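Local coordinates for pyocin S5 (Pseudomonas aeruginosa PAO1, PDB 6THK), which is a bacteriocin that probably kills by forming channels in the cytoplasmic membrane of target cells and so dissipating their energy, at residues 359-364 with 438-443. The protein carries 1 engineered substitution. Residues are numbered along the deposited sequence; the frame is centred on the assembly and turned at random.
Sequences RSSAEA and FFVKIE
E443, on helix 436-446, reaches the first turn of helix 361-378 with one carboxylate oxygen: the backbone N-H of S361 points at OE2, with N and OE2 2.9 Å apart and an almost straight N-H...O angle of 176°. The donor does not lie in the carboxylate plane but approaches from above it, 49° out. An extended chain delivers the oxygen: CG is anti to the backbone N, and CD continues outward. A water donates to the same OE2 and also hydrogen-bonds S361 OG, bridging the two side chains. S361 itself faces helix 436-446, its CB 3.7 Å from the carbonyl O of F439, while CG2 of V440 passes alongside its OG at 3.9 Å.

One turn further along, A364 supplies the apolar half. Its CB sits over one face of the F439 ring, 4.0 Å from the centroid and 19° off the normal, a CH-pi contact displaced toward CD1, the nearest ring atom. F368 meets the same ring edge-to-face, and M482 touches both A364 and F439, placing this patch within the helical bundle of the colicin-type pore-forming domain.

S360 is the N-cap: its OG accepts from the N-H of E363, with OG and N 3.3 Å apart. Thus S360 and E443 divide the work at the helix start, the serine capping E363 N and a glutamate some 80 residues further along the chain accepting from the N-H of S361. A carboxylate here would probably be stabilised in its charged form by the positive end of the helix dipole. The polar bond at the helix start and the methyl-on-ring contact one turn on join the same two helices.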
loop_
_atom_site.group_PDB
_atom_site.type_symbol
_atom_site.label_atom_id
_atom_site.label_comp_id
_atom_site.label_asym_id
_atom_site.label_seq_id
_atom_site.Cartn_x
_atom_site.Cartn_y
_atom_site.Cartn_z
ATOM N N ARG A 359 2.525 50.352 -31.329
ATOM C CA ARG A 359 2.385 51.793 -31.115
ATOM C C ARG A 359 0.899 52.201 -31.105
ATOM O O ARG A 359 0.005 51.355 -31.220
ATOM C CB ARG A 359 3.150 52.587 -32.185
ATOM C CG ARG A 359 4.648 52.312 -32.214
ATOM C CD ARG A 359 5.298 52.887 -33.452
ATOM N NE ARG A 359 5.481 54.337 -33.359
ATOM C CZ ARG A 359 5.778 55.120 -34.390
ATOM N NH1 ARG A 359 5.914 54.606 -35.606
ATOM N NH2 ARG A 359 5.925 56.427 -34.216
ATOM N N SER A 360 0.636 53.495 -30.927
ATOM C CA SER A 360 -0.726 53.997 -30.941
ATOM C C SER A 360 -1.047 54.347 -32.395
ATOM O O SER A 360 -0.122 54.562 -33.181
ATOM C CB SER A 360 -0.841 55.230 -30.052
ATOM O OG SER A 360 0.023 56.251 -30.521
ATOM N N SER A 361 -2.340 54.405 -32.753
ATOM C CA SER A 361 -2.779 54.762 -34.107
ATOM C C SER A 361 -2.287 56.161 -34.468
ATOM O O SER A 361 -1.791 56.335 -35.567
ATOM C CB SER A 361 -4.295 54.667 -34.237
ATOM O OG SER A 361 -4.947 55.710 -33.531
ATOM N N ALA A 362 -2.327 57.117 -33.511
ATOM C CA ALA A 362 -1.839 58.495 -33.673
ATOM C C ALA A 362 -0.352 58.536 -34.074
ATOM O O ALA A 362 -0.002 59.222 -35.037
ATOM C CB ALA A 362 -2.059 59.280 -32.387
ATOM N N GLU A 363 0.505 57.773 -33.361
ATOM C CA GLU A 363 1.939 57.674 -33.647
ATOM C C GLU A 363 2.131 57.150 -35.079
ATOM O O GLU A 363 2.758 57.827 -35.899
ATOM C CB GLU A 363 2.660 56.754 -32.622
ATOM C CG GLU A 363 2.957 57.388 -31.267
ATOM C CD GLU A 363 3.682 56.497 -30.266
ATOM O OE1 GLU A 363 4.884 56.217 -30.480
ATOM O OE2 GLU A 363 3.062 56.112 -29.247
ATOM N N ALA A 364 1.515 55.980 -35.380
ATOM C CA ALA A 364 1.547 55.295 -36.677
ATOM C C ALA A 364 1.076 56.176 -37.815
ATOM O O ALA A 364 1.730 56.205 -38.852
ATOM C CB ALA A 364 0.706 54.035 -36.612
ATOM N N PHE A 438 -7.356 52.137 -40.886
ATOM C CA PHE A 438 -6.661 50.866 -40.722
ATOM C C PHE A 438 -5.897 50.786 -39.408
ATOM O O PHE A 438 -5.954 49.798 -38.696
ATOM C CB PHE A 438 -5.694 50.569 -41.856
ATOM C CG PHE A 438 -4.938 49.298 -41.651
ATOM C CD1 PHE A 438 -5.533 48.086 -41.903
ATOM C CD2 PHE A 438 -3.654 49.315 -41.159
ATOM C CE1 PHE A 438 -4.849 46.908 -41.697
ATOM C CE2 PHE A 438 -2.964 48.147 -40.950
ATOM C CZ PHE A 438 -3.563 46.941 -41.219
ATOM N N PHE A 439 -5.128 51.834 -39.139
ATOM C CA PHE A 439 -4.308 51.912 -37.941
ATOM C C PHE A 439 -5.183 51.890 -36.705
ATOM O O PHE A 439 -4.848 51.265 -35.707
ATOM C CB PHE A 439 -3.410 53.147 -37.968
ATOM C CG PHE A 439 -2.320 53.072 -38.994
ATOM C CD1 PHE A 439 -1.469 51.989 -39.035
ATOM C CD2 PHE A 439 -2.159 54.070 -39.926
ATOM C CE1 PHE A 439 -0.472 51.909 -39.979
ATOM C CE2 PHE A 439 -1.166 53.996 -40.876
ATOM C CZ PHE A 439 -0.320 52.914 -40.901
ATOM N N VAL A 440 -6.317 52.575 -36.780
ATOM C CA VAL A 440 -7.249 52.598 -35.671
ATOM C C VAL A 440 -7.770 51.190 -35.417
ATOM O O VAL A 440 -7.897 50.772 -34.277
ATOM C CB VAL A 440 -8.439 53.522 -35.956
ATOM C CG1 VAL A 440 -9.598 53.174 -35.043
ATOM C CG2 VAL A 440 -8.037 54.970 -35.775
ATOM N N LYS A 441 -8.082 50.463 -36.482
ATOM C CA LYS A 441 -8.563 49.104 -36.335
ATOM C C LYS A 441 -7.507 48.195 -35.710
ATOM O O LYS A 441 -7.823 47.400 -34.841
ATOM C CB LYS A 441 -9.022 48.558 -37.686
ATOM C CG LYS A 441 -9.009 47.046 -37.796
ATOM C CD LYS A 441 -10.399 46.468 -37.628
ATOM C CE LYS A 441 -10.400 45.340 -36.619
ATOM N NZ LYS A 441 -11.411 44.304 -36.944
ATOM N N ILE A 442 -6.257 48.300 -36.153
ATOM C CA ILE A 442 -5.212 47.464 -35.566
ATOM C C ILE A 442 -4.939 47.817 -34.111
ATOM O O ILE A 442 -4.786 46.937 -33.280
ATOM C CB ILE A 442 -3.898 47.398 -36.380
ATOM C CG1 ILE A 442 -3.665 48.662 -37.186
ATOM C CG2 ILE A 442 -3.900 46.200 -37.308
ATOM C CD1 ILE A 442 -2.437 48.568 -38.059
ATOM N N GLU A 443 -4.921 49.107 -33.794
ATOM C CA GLU A 443 -4.671 49.524 -32.422
ATOM C C GLU A 443 -5.760 48.999 -31.515
ATOM O O GLU A 443 -5.490 48.523 -30.424
ATOM C CB GLU A 443 -4.620 51.046 -32.312
ATOM C CG GLU A 443 -4.955 51.567 -30.924
ATOM C CD GLU A 443 -5.353 53.026 -30.931
ATOM O OE1 GLU A 443 -6.558 53.311 -31.070
ATOM O OE2 GLU A 443 -4.462 53.888 -30.802
HETATM O O HOH W 1 -4.170 56.802 -30.714
#